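Fructose 1-phosphate kinase (Staphylococcus aureus, PDB 2JG5) probably phosphorylates fructose 1-phosphate to fructose 1,6-bisphosphate at the expense of ATP, as a member of the PfkB carbohydrate kinase family. Local coordinates at residues Met1-Phe7 / Glu126-Ala132; Tyr144-Gln149 / Ser169-Tyr173; Lys157-Asp161 / Pro175-Lys179. All blocks are in the same frame, centred on the assembly; numbering follows the deposited sequence.

Contact 1: residues Met1-Phe7 / Glu126-Ala132; sequences MIYTVTF and EDIVIVA
The phenol ring of Y3 meets the carboxylate of D127 at its edge: OD2 of D127 lies near the ring plane, 3.5 Å from CE1 of Y3, and the two planes stand 72° apart. One face of the same ring carries CG of M1, offset toward the rim. With CG anti to its carbonyl carbon (chi1 -58°), the F7 ring swings back toward V131, and its CZ comes obliquely to CG1 of V131, 3.6 Å away.

Strands 2-6 and 128-132 run parallel, I2 facing I128 and V5 facing V131. Y3 N bonds to I128 O at 2.8 Å. I130 N to Y3 O, at 2.7 Å, is nearly straight (177°), whereas the equally short V5 N to I130 O is bent. The outer pairs, I128 N to M1 O and A132 N to V5 O, are weak.

I2, T4, I128 and I130 share one face, where CD1 of I130 sits 3.8 Å from CG2 of I2 and also touches T4; helices 38-48 and 247-260 pack there. On the other, V5 and V131 lie side by side, their CG2 atoms 4.1 Å apart, and V129 CG1 also touches V5 CG2.

T124 N holds OD2 of D127, while M1 N forms a long salt bridge to OD1 (3.4 Å), which would be expected to favour the ionised carboxylate.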
loop_
_atom_site.group_PDB
_atom_site.type_symbol
_atom_site.label_atom_id
_atom_site.label_comp_id
_atom_site.label_asym_id
_atom_site.label_seq_id
_atom_site.Cartn_x
_atom_site.Cartn_y
_atom_site.Cartn_z
ATOM N N MET A 1 -32.505 0.756 9.635
ATOM C CA MET A 1 -31.062 0.727 9.214
ATOM C C MET A 1 -30.848 0.148 7.815
ATOM O O MET A 1 -31.523 -0.787 7.419
ATOM C CB MET A 1 -30.200 -0.010 10.255
ATOM C CG MET A 1 -28.665 -0.005 9.974
ATOM S SD MET A 1 -27.898 1.556 9.433
ATOM C CE MET A 1 -28.244 2.619 10.847
ATOM N N ILE A 2 -29.898 0.734 7.085
ATOM C CA ILE A 2 -29.470 0.286 5.756
ATOM C C ILE A 2 -28.043 -0.277 5.816
ATOM O O ILE A 2 -27.149 0.338 6.395
ATOM C CB ILE A 2 -29.519 1.454 4.737
ATOM C CG1 ILE A 2 -30.975 1.838 4.449
ATOM C CG2 ILE A 2 -28.820 1.078 3.452
ATOM C CD1 ILE A 2 -31.176 3.243 3.956
ATOM N N TYR A 3 -27.840 -1.444 5.205
ATOM C CA TYR A 3 -26.556 -2.138 5.222
ATOM C C TYR A 3 -26.005 -2.323 3.825
ATOM O O TYR A 3 -26.704 -2.799 2.934
ATOM C CB TYR A 3 -26.692 -3.509 5.877
ATOM C CG TYR A 3 -27.153 -3.445 7.306
ATOM C CD1 TYR A 3 -28.491 -3.680 7.638
ATOM C CD2 TYR A 3 -26.254 -3.151 8.337
ATOM C CE1 TYR A 3 -28.915 -3.618 8.945
ATOM C CE2 TYR A 3 -26.669 -3.092 9.644
ATOM C CZ TYR A 3 -27.997 -3.327 9.939
ATOM O OH TYR A 3 -28.415 -3.260 11.239
ATOM N N THR A 4 -24.745 -1.935 3.637
ATOM C CA THR A 4 -24.033 -2.249 2.404
ATOM C C THR A 4 -23.083 -3.419 2.681
ATOM O O THR A 4 -22.521 -3.526 3.772
ATOM C CB THR A 4 -23.276 -1.020 1.854
ATOM O OG1 THR A 4 -22.263 -0.614 2.781
ATOM C CG2 THR A 4 -24.250 0.127 1.641
ATOM N N VAL A 5 -22.956 -4.333 1.728
ATOM C CA VAL A 5 -22.042 -5.463 1.891
ATOM C C VAL A 5 -20.985 -5.373 0.778
ATOM O O VAL A 5 -21.325 -5.299 -0.395
ATOM C CB VAL A 5 -22.792 -6.815 1.869
ATOM C CG1 VAL A 5 -21.843 -7.985 2.147
ATOM C CG2 VAL A 5 -23.957 -6.822 2.888
ATOM N N THR A 6 -19.714 -5.317 1.176
ATOM C CA THR A 6 -18.574 -5.341 0.274
ATOM C C THR A 6 -17.693 -6.521 0.724
ATOM O O THR A 6 -17.074 -6.480 1.778
ATOM C CB THR A 6 -17.762 -3.990 0.302
ATOM O OG1 THR A 6 -18.621 -2.879 -0.001
ATOM C CG2 THR A 6 -16.639 -3.998 -0.692
ATOM N N PHE A 7 -17.674 -7.580 -0.077
ATOM C CA PHE A 7 -16.865 -8.766 0.196
ATOM C C PHE A 7 -15.358 -8.529 0.130
ATOM O O PHE A 7 -14.603 -9.118 0.901
ATOM C CB PHE A 7 -17.200 -9.867 -0.801
ATOM C CG PHE A 7 -18.625 -10.278 -0.803
ATOM C CD1 PHE A 7 -19.316 -10.396 -2.002
ATOM C CD2 PHE A 7 -19.285 -10.566 0.387
ATOM C CE1 PHE A 7 -20.641 -10.794 -2.017
ATOM C CE2 PHE A 7 -20.599 -10.965 0.383
ATOM C CZ PHE A 7 -21.286 -11.078 -0.822
ATOM N N GLU A 126 -37.759 -3.826 8.228
ATOM C CA GLU A 126 -37.562 -2.399 7.966
ATOM C C GLU A 126 -36.196 -2.066 7.356
ATOM O O GLU A 126 -35.961 -0.930 6.930
ATOM C CB GLU A 126 -37.744 -1.611 9.265
ATOM C CG GLU A 126 -39.189 -1.365 9.647
ATOM C CD GLU A 126 -39.320 -0.546 10.924
ATOM O OE1 GLU A 126 -38.405 -0.606 11.785
ATOM O OE2 GLU A 126 -40.347 0.153 11.065
ATOM N N ASP A 127 -35.308 -3.058 7.331
ATOM C CA ASP A 127 -33.936 -2.886 6.866
ATOM C C ASP A 127 -33.794 -3.081 5.360
ATOM O O ASP A 127 -34.590 -3.781 4.721
ATOM C CB ASP A 127 -32.977 -3.864 7.569
ATOM C CG ASP A 127 -32.822 -3.595 9.061
ATOM O OD1 ASP A 127 -33.288 -2.550 9.576
ATOM O OD2 ASP A 127 -32.228 -4.451 9.734
ATOM N N ILE A 128 -32.760 -2.452 4.811
ATOM C CA ILE A 128 -32.356 -2.650 3.432
ATOM C C ILE A 128 -30.946 -3.213 3.472
ATOM O O ILE A 128 -30.070 -2.697 4.176
ATOM C CB ILE A 128 -32.411 -1.328 2.603
ATOM C CG1 ILE A 128 -33.784 -0.651 2.778
ATOM C CG2 ILE A 128 -32.005 -1.575 1.106
ATOM C CD1 ILE A 128 -34.068 0.494 1.837
ATOM N N VAL A 129 -30.753 -4.303 2.740
ATOM C CA VAL A 129 -29.444 -4.901 2.572
ATOM C C VAL A 129 -29.054 -4.770 1.097
ATOM O O VAL A 129 -29.753 -5.285 0.199
ATOM C CB VAL A 129 -29.418 -6.379 3.061
ATOM C CG1 VAL A 129 -28.026 -6.988 2.871
ATOM C CG2 VAL A 129 -29.846 -6.456 4.543
ATOM N N ILE A 130 -27.959 -4.044 0.866
ATOM C CA ILE A 130 -27.389 -3.845 -0.471
ATOM C C ILE A 130 -26.118 -4.685 -0.585
ATOM O O ILE A 130 -25.165 -4.503 0.176
ATOM C CB ILE A 130 -27.048 -2.356 -0.750
ATOM C CG1 ILE A 130 -28.272 -1.464 -0.501
ATOM C CG2 ILE A 130 -26.516 -2.171 -2.192
ATOM C CD1 ILE A 130 -27.946 -0.055 -0.049
ATOM N N VAL A 131 -26.111 -5.611 -1.536
ATOM C CA VAL A 131 -24.946 -6.449 -1.750
ATOM C C VAL A 131 -24.422 -6.131 -3.131
ATOM O O VAL A 131 -25.126 -6.273 -4.125
ATOM C CB VAL A 131 -25.261 -7.968 -1.581
ATOM C CG1 VAL A 131 -23.971 -8.794 -1.579
ATOM C CG2 VAL A 131 -26.032 -8.210 -0.303
ATOM N N ALA A 132 -23.181 -5.664 -3.177
ATOM C CA ALA A 132 -22.602 -5.199 -4.413
ATOM C C ALA A 132 -21.151 -5.619 -4.490
ATOM O O ALA A 132 -20.380 -5.433 -3.526
ATOM C CB ALA A 132 -22.735 -3.673 -4.533
HETATM O O HOH W 1 -19.043 -7.304 -2.763
#

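Contact 2: residues Tyr144-Gln149 / Ser169-Tyr173; sequences YAQIAQ and SVLPY. Unlike the reference sequence in segment 169-173: Y173 (reference Phe).
Apolar contacts dominate where A148 faces V170 and Y173. The methyl CB of A148 is shared between CG1 of V170 and CD2 of Y173, each 3.6 Å away. The same V170 branch touches CB of Y144 at 3.8 Å and lies at the edge of the Y144 ring. With its CG1 beside the backbone N (chi1 -67°), V170 directs this methyl at the helix.

Aromatic contacts centre on Y173, whose ring lies against the helix with the backbone O of A145 and N of Q149 over one face, both offset toward the rim. Q149 comes across the CE1 side of the ring, its CG 3.5 Å from CE1 of Y173; the chain is extended beyond CG, and its amide plane is turned 76° from the ring.

The polar link is a water that accepts from A145 N at 3.0 Å and donates to OG of S169 at 2.6 Å. That hydroxyl also bonds to the backbone O of L166.

The contact thus joins helix 143-154 to S169 and V170, which follow on from helix 164-170, and to the 3-10 turn 171-173. Both sides pack on strand 157-161: L158 touches A148, V160 meets Y144 and V170, and Y144 OH reaches the backbone O of G133 beyond strand 128-132.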
loop_
_atom_site.group_PDB
_atom_site.type_symbol
_atom_site.label_atom_id
_atom_site.label_comp_id
_atom_site.label_asym_id
_atom_site.label_seq_id
_atom_site.Cartn_x
_atom_site.Cartn_y
_atom_site.Cartn_z
ATOM N N TYR A 144 -24.056 -14.574 -2.851
ATOM C CA TYR A 144 -25.212 -13.690 -3.046
ATOM C C TYR A 144 -26.499 -14.377 -2.610
ATOM O O TYR A 144 -27.306 -13.792 -1.873
ATOM C CB TYR A 144 -25.310 -13.195 -4.501
ATOM C CG TYR A 144 -24.551 -11.909 -4.730
ATOM C CD1 TYR A 144 -25.193 -10.674 -4.624
ATOM C CD2 TYR A 144 -23.184 -11.918 -5.029
ATOM C CE1 TYR A 144 -24.502 -9.480 -4.816
ATOM C CE2 TYR A 144 -22.485 -10.732 -5.217
ATOM C CZ TYR A 144 -23.157 -9.518 -5.099
ATOM O OH TYR A 144 -22.488 -8.334 -5.282
ATOM N N ALA A 145 -26.665 -15.623 -3.044
ATOM C CA ALA A 145 -27.848 -16.408 -2.746
ATOM C C ALA A 145 -27.969 -16.733 -1.263
ATOM O O ALA A 145 -29.072 -16.791 -0.732
ATOM C CB ALA A 145 -27.839 -17.705 -3.560
ATOM N N GLN A 146 -26.834 -16.977 -0.620
ATOM C CA GLN A 146 -26.787 -17.312 0.803
ATOM C C GLN A 146 -27.219 -16.120 1.659
ATOM O O GLN A 146 -27.837 -16.283 2.712
ATOM C CB GLN A 146 -25.387 -17.785 1.210
ATOM C CG GLN A 146 -24.930 -19.109 0.561
ATOM C CD GLN A 146 -23.786 -19.774 1.336
ATOM O OE1 GLN A 146 -23.591 -19.505 2.524
ATOM N NE2 GLN A 146 -23.029 -20.637 0.664
ATOM N N ILE A 147 -26.903 -14.919 1.182
ATOM C CA ILE A 147 -27.375 -13.700 1.812
ATOM C C ILE A 147 -28.867 -13.536 1.482
ATOM O O ILE A 147 -29.702 -13.403 2.390
ATOM C CB ILE A 147 -26.501 -12.481 1.387
ATOM C CG1 ILE A 147 -25.180 -12.493 2.168
ATOM C CG2 ILE A 147 -27.244 -11.153 1.589
ATOM C CD1 ILE A 147 -24.017 -11.814 1.451
ATOM N N ALA A 148 -29.197 -13.612 0.191
ATOM C CA ALA A 148 -30.567 -13.382 -0.289
ATOM C C ALA A 148 -31.600 -14.245 0.428
ATOM O O ALA A 148 -32.735 -13.824 0.679
ATOM C CB ALA A 148 -30.640 -13.607 -1.782
ATOM N N GLN A 149 -31.181 -15.451 0.772
ATOM C CA GLN A 149 -32.037 -16.423 1.415
ATOM C C GLN A 149 -32.383 -16.088 2.864
ATOM O O GLN A 149 -33.453 -16.458 3.361
ATOM C CB GLN A 149 -31.331 -17.750 1.373
ATOM C CG GLN A 149 -32.221 -18.898 1.543
ATOM C CD GLN A 149 -31.424 -20.136 1.608
ATOM O OE1 GLN A 149 -30.271 -20.111 2.066
ATOM N NE2 GLN A 149 -32.008 -21.249 1.148
ATOM N N SER A 169 -29.208 -15.155 -9.694
ATOM C CA SER A 169 -29.354 -16.135 -8.609
ATOM C C SER A 169 -30.148 -15.652 -7.392
ATOM O O SER A 169 -30.597 -16.464 -6.574
ATOM C CB SER A 169 -27.983 -16.639 -8.147
ATOM O OG SER A 169 -27.266 -15.626 -7.457
ATOM N N VAL A 170 -30.305 -14.338 -7.250
ATOM C CA VAL A 170 -31.045 -13.802 -6.107
ATOM C C VAL A 170 -32.523 -13.594 -6.438
ATOM O O VAL A 170 -33.336 -13.374 -5.542
ATOM C CB VAL A 170 -30.406 -12.513 -5.505
ATOM C CG1 VAL A 170 -29.053 -12.819 -4.875
ATOM C CG2 VAL A 170 -30.283 -11.403 -6.543
ATOM N N LEU A 171 -32.858 -13.690 -7.728
ATOM C CA LEU A 171 -34.218 -13.454 -8.218
ATOM C C LEU A 171 -35.303 -14.245 -7.485
ATOM O O LEU A 171 -36.309 -13.657 -7.096
ATOM C CB LEU A 171 -34.311 -13.676 -9.736
ATOM C CG LEU A 171 -33.669 -12.654 -10.678
ATOM C CD1 LEU A 171 -33.615 -13.212 -12.088
ATOM C CD2 LEU A 171 -34.416 -11.349 -10.666
ATOM N N PRO A 172 -35.098 -15.567 -7.264
ATOM C CA PRO A 172 -36.097 -16.334 -6.504
ATOM C C PRO A 172 -36.329 -15.800 -5.086
ATOM O O PRO A 172 -37.266 -16.241 -4.407
ATOM C CB PRO A 172 -35.479 -17.736 -6.426
ATOM C CG PRO A 172 -34.523 -17.806 -7.551
ATOM C CD PRO A 172 -33.975 -16.426 -7.690
ATOM N N TYR A 173 -35.484 -14.865 -4.650
ATOM C CA TYR A 173 -35.549 -14.323 -3.285
ATOM C C TYR A 173 -36.203 -12.953 -3.236
ATOM O O TYR A 173 -36.220 -12.295 -2.186
ATOM C CB TYR A 173 -34.159 -14.310 -2.647
ATOM C CG TYR A 173 -33.542 -15.687 -2.587
ATOM C CD1 TYR A 173 -33.953 -16.610 -1.627
ATOM C CD2 TYR A 173 -32.581 -16.085 -3.515
ATOM C CE1 TYR A 173 -33.405 -17.889 -1.575
ATOM C CE2 TYR A 173 -32.025 -17.356 -3.467
ATOM C CZ TYR A 173 -32.441 -18.251 -2.491
ATOM O OH TYR A 173 -31.899 -19.511 -2.435
HETATM O O HOH W 2 -25.610 -16.478 -5.667
#

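Contact 3: residues Lys157-Asp161 / Pro175-Lys179; sequences KLVVD and PLFIK
L176 N donates to the backbone O of L158 over 2.6 Å, the shortest hydrogen bond between segments 157-161 and 175-179. It is bent, 144° at the hydrogen, and the donor is tilted out of the carbonyl plane. V160 N makes a straighter but longer bond: F177 O accepts its hydrogen at 3.2 Å and 171°. Farther along, V160 O has two polar partners, a weak direct bond from K179 N and a water that donates to it and accepts from the same K179 N. CA of I178 adds a CA-H...O contact to this carbonyl, 3.3 Å from V160 O.

At the side-chain level, a second water joins OD2 of D161 to NZ of K179, its bond to the lysine being weak. The charged ends stay beyond salt-bridge range, with D161 OD1 4.3 Å from K179 NZ; the closer ionic partner of D161 is K38. The carboxylate instead lies alongside the lysine chain near CE.

Packing begins with a CH-pi contact. CG of F177 stands between its backbone N and carbonyl carbon (chi1 69°), which turns a ring face to CG1 of V159; that methyl sits offset toward the rim, 3.4 Å from CZ of F177. The other branch of V159, CG2, runs beside L176 and comes 4.0 Å from CD2 of L176. L176 also leans on the aliphatic part of K157. On the other side of the strand, CB of V160 meets CG2 of I178, while L158 touches P175.

Together with helix 164-170, the two segments form a beta-alpha-beta unit at the edge of the parallel sheet in this ribokinase-like fold.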
loop_
_atom_site.group_PDB
_atom_site.type_symbol
_atom_site.label_atom_id
_atom_site.label_comp_id
_atom_site.label_asym_id
_atom_site.label_seq_id
_atom_site.Cartn_x
_atom_site.Cartn_y
_atom_site.Cartn_z
ATOM N N LYS A 157 -35.408 -5.761 2.788
ATOM C CA LYS A 157 -35.302 -5.493 1.354
ATOM C C LYS A 157 -33.898 -5.797 0.883
ATOM O O LYS A 157 -32.941 -5.222 1.396
ATOM C CB LYS A 157 -35.630 -4.029 1.043
ATOM C CG LYS A 157 -37.101 -3.682 1.116
ATOM C CD LYS A 157 -37.598 -3.594 2.551
ATOM C CE LYS A 157 -38.939 -4.314 2.706
ATOM N NZ LYS A 157 -40.041 -3.670 1.925
ATOM N N LEU A 158 -33.777 -6.707 -0.079
ATOM C CA LEU A 158 -32.483 -7.017 -0.668
ATOM C C LEU A 158 -32.253 -6.293 -1.995
ATOM O O LEU A 158 -33.049 -6.403 -2.924
ATOM C CB LEU A 158 -32.289 -8.523 -0.844
ATOM C CG LEU A 158 -30.947 -8.880 -1.492
ATOM C CD1 LEU A 158 -29.782 -8.871 -0.474
ATOM C CD2 LEU A 158 -31.062 -10.213 -2.176
ATOM N N VAL A 159 -31.143 -5.560 -2.059
ATOM C CA VAL A 159 -30.725 -4.840 -3.262
ATOM C C VAL A 159 -29.414 -5.422 -3.784
ATOM O O VAL A 159 -28.441 -5.564 -3.040
ATOM C CB VAL A 159 -30.538 -3.349 -2.962
ATOM C CG1 VAL A 159 -30.048 -2.620 -4.184
ATOM C CG2 VAL A 159 -31.841 -2.741 -2.429
ATOM N N VAL A 160 -29.390 -5.769 -5.064
ATOM C CA VAL A 160 -28.216 -6.391 -5.647
ATOM C C VAL A 160 -27.701 -5.624 -6.859
ATOM O O VAL A 160 -28.463 -5.274 -7.770
ATOM C CB VAL A 160 -28.497 -7.870 -6.030
ATOM C CG1 VAL A 160 -27.353 -8.454 -6.867
ATOM C CG2 VAL A 160 -28.737 -8.698 -4.785
ATOM N N ASP A 161 -26.396 -5.369 -6.846
ATOM C CA ASP A 161 -25.680 -4.853 -8.001
ATOM C C ASP A 161 -24.463 -5.756 -8.243
ATOM O O ASP A 161 -23.418 -5.608 -7.608
ATOM C CB ASP A 161 -25.290 -3.394 -7.771
ATOM C CG ASP A 161 -24.567 -2.783 -8.949
ATOM O OD1 ASP A 161 -24.666 -3.311 -10.078
ATOM O OD2 ASP A 161 -23.891 -1.750 -8.741
ATOM N N PRO A 175 -35.563 -9.807 -4.686
ATOM C CA PRO A 175 -34.835 -8.617 -4.278
ATOM C C PRO A 175 -35.666 -7.381 -4.606
ATOM O O PRO A 175 -36.508 -7.433 -5.495
ATOM C CB PRO A 175 -33.575 -8.665 -5.150
ATOM C CG PRO A 175 -33.953 -9.502 -6.324
ATOM C CD PRO A 175 -34.879 -10.523 -5.780
ATOM N N LEU A 176 -35.434 -6.284 -3.891
ATOM C CA LEU A 176 -36.190 -5.056 -4.097
ATOM C C LEU A 176 -35.954 -4.500 -5.494
ATOM O O LEU A 176 -36.890 -4.111 -6.172
ATOM C CB LEU A 176 -35.819 -4.023 -3.044
ATOM C CG LEU A 176 -36.473 -2.657 -3.204
ATOM C CD1 LEU A 176 -37.944 -2.732 -2.812
ATOM C CD2 LEU A 176 -35.719 -1.625 -2.372
ATOM N N PHE A 177 -34.688 -4.429 -5.886
ATOM C CA PHE A 177 -34.295 -4.297 -7.284
ATOM C C PHE A 177 -32.917 -4.901 -7.541
ATOM O O PHE A 177 -32.103 -5.046 -6.627
ATOM C CB PHE A 177 -34.366 -2.841 -7.787
ATOM C CG PHE A 177 -33.333 -1.921 -7.191
ATOM C CD1 PHE A 177 -32.115 -1.715 -7.829
ATOM C CD2 PHE A 177 -33.601 -1.220 -6.015
ATOM C CE1 PHE A 177 -31.164 -0.847 -7.291
ATOM C CE2 PHE A 177 -32.663 -0.348 -5.466
ATOM C CZ PHE A 177 -31.436 -0.158 -6.108
ATOM N N ILE A 178 -32.698 -5.280 -8.799
ATOM C CA ILE A 178 -31.369 -5.560 -9.341
ATOM C C ILE A 178 -31.021 -4.501 -10.408
ATOM O O ILE A 178 -31.899 -3.763 -10.860
ATOM C CB ILE A 178 -31.286 -6.977 -9.922
ATOM C CG1 ILE A 178 -32.467 -7.226 -10.878
ATOM C CG2 ILE A 178 -31.237 -7.990 -8.778
ATOM C CD1 ILE A 178 -32.312 -8.432 -11.770
ATOM N N LYS A 179 -29.752 -4.425 -10.809
ATOM C CA LYS A 179 -29.324 -3.365 -11.731
ATOM C C LYS A 179 -28.442 -3.821 -12.909
ATOM O O LYS A 179 -27.284 -3.421 -13.009
ATOM C CB LYS A 179 -28.657 -2.211 -10.954
ATOM C CG LYS A 179 -28.628 -0.894 -11.724
ATOM C CD LYS A 179 -27.768 0.176 -11.080
ATOM C CE LYS A 179 -26.294 -0.144 -11.210
ATOM N NZ LYS A 179 -25.843 -0.100 -12.636
HETATM O O HOH W 3 -27.333 -6.075 -10.622
HETATM O O HOH W 4 -23.145 -0.880 -11.113
#

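Following the chain from its N terminus, contact 1 closes a long excursion of 118 residues, bringing strand 128-132 beside strand 2-6 in the central sheet. Only then do the other two contacts open. Helix 143-154 leads into strand 157-161, and helix 164-170 then leads to segment 175-179, so contacts 2 and 3 alternate along the sequence and cross. Contact 2 closes 19 residues and ties together helices packed on the sheet; contact 3 closes 13, helix 164-170 among them, and extends the sheet to its edge strand. Backbone pairing of V129 with K157 and V159 joins contacts 1 and 3. Y144 and I147 pack on F7, and V170 on P175, knitting contact 2 to both.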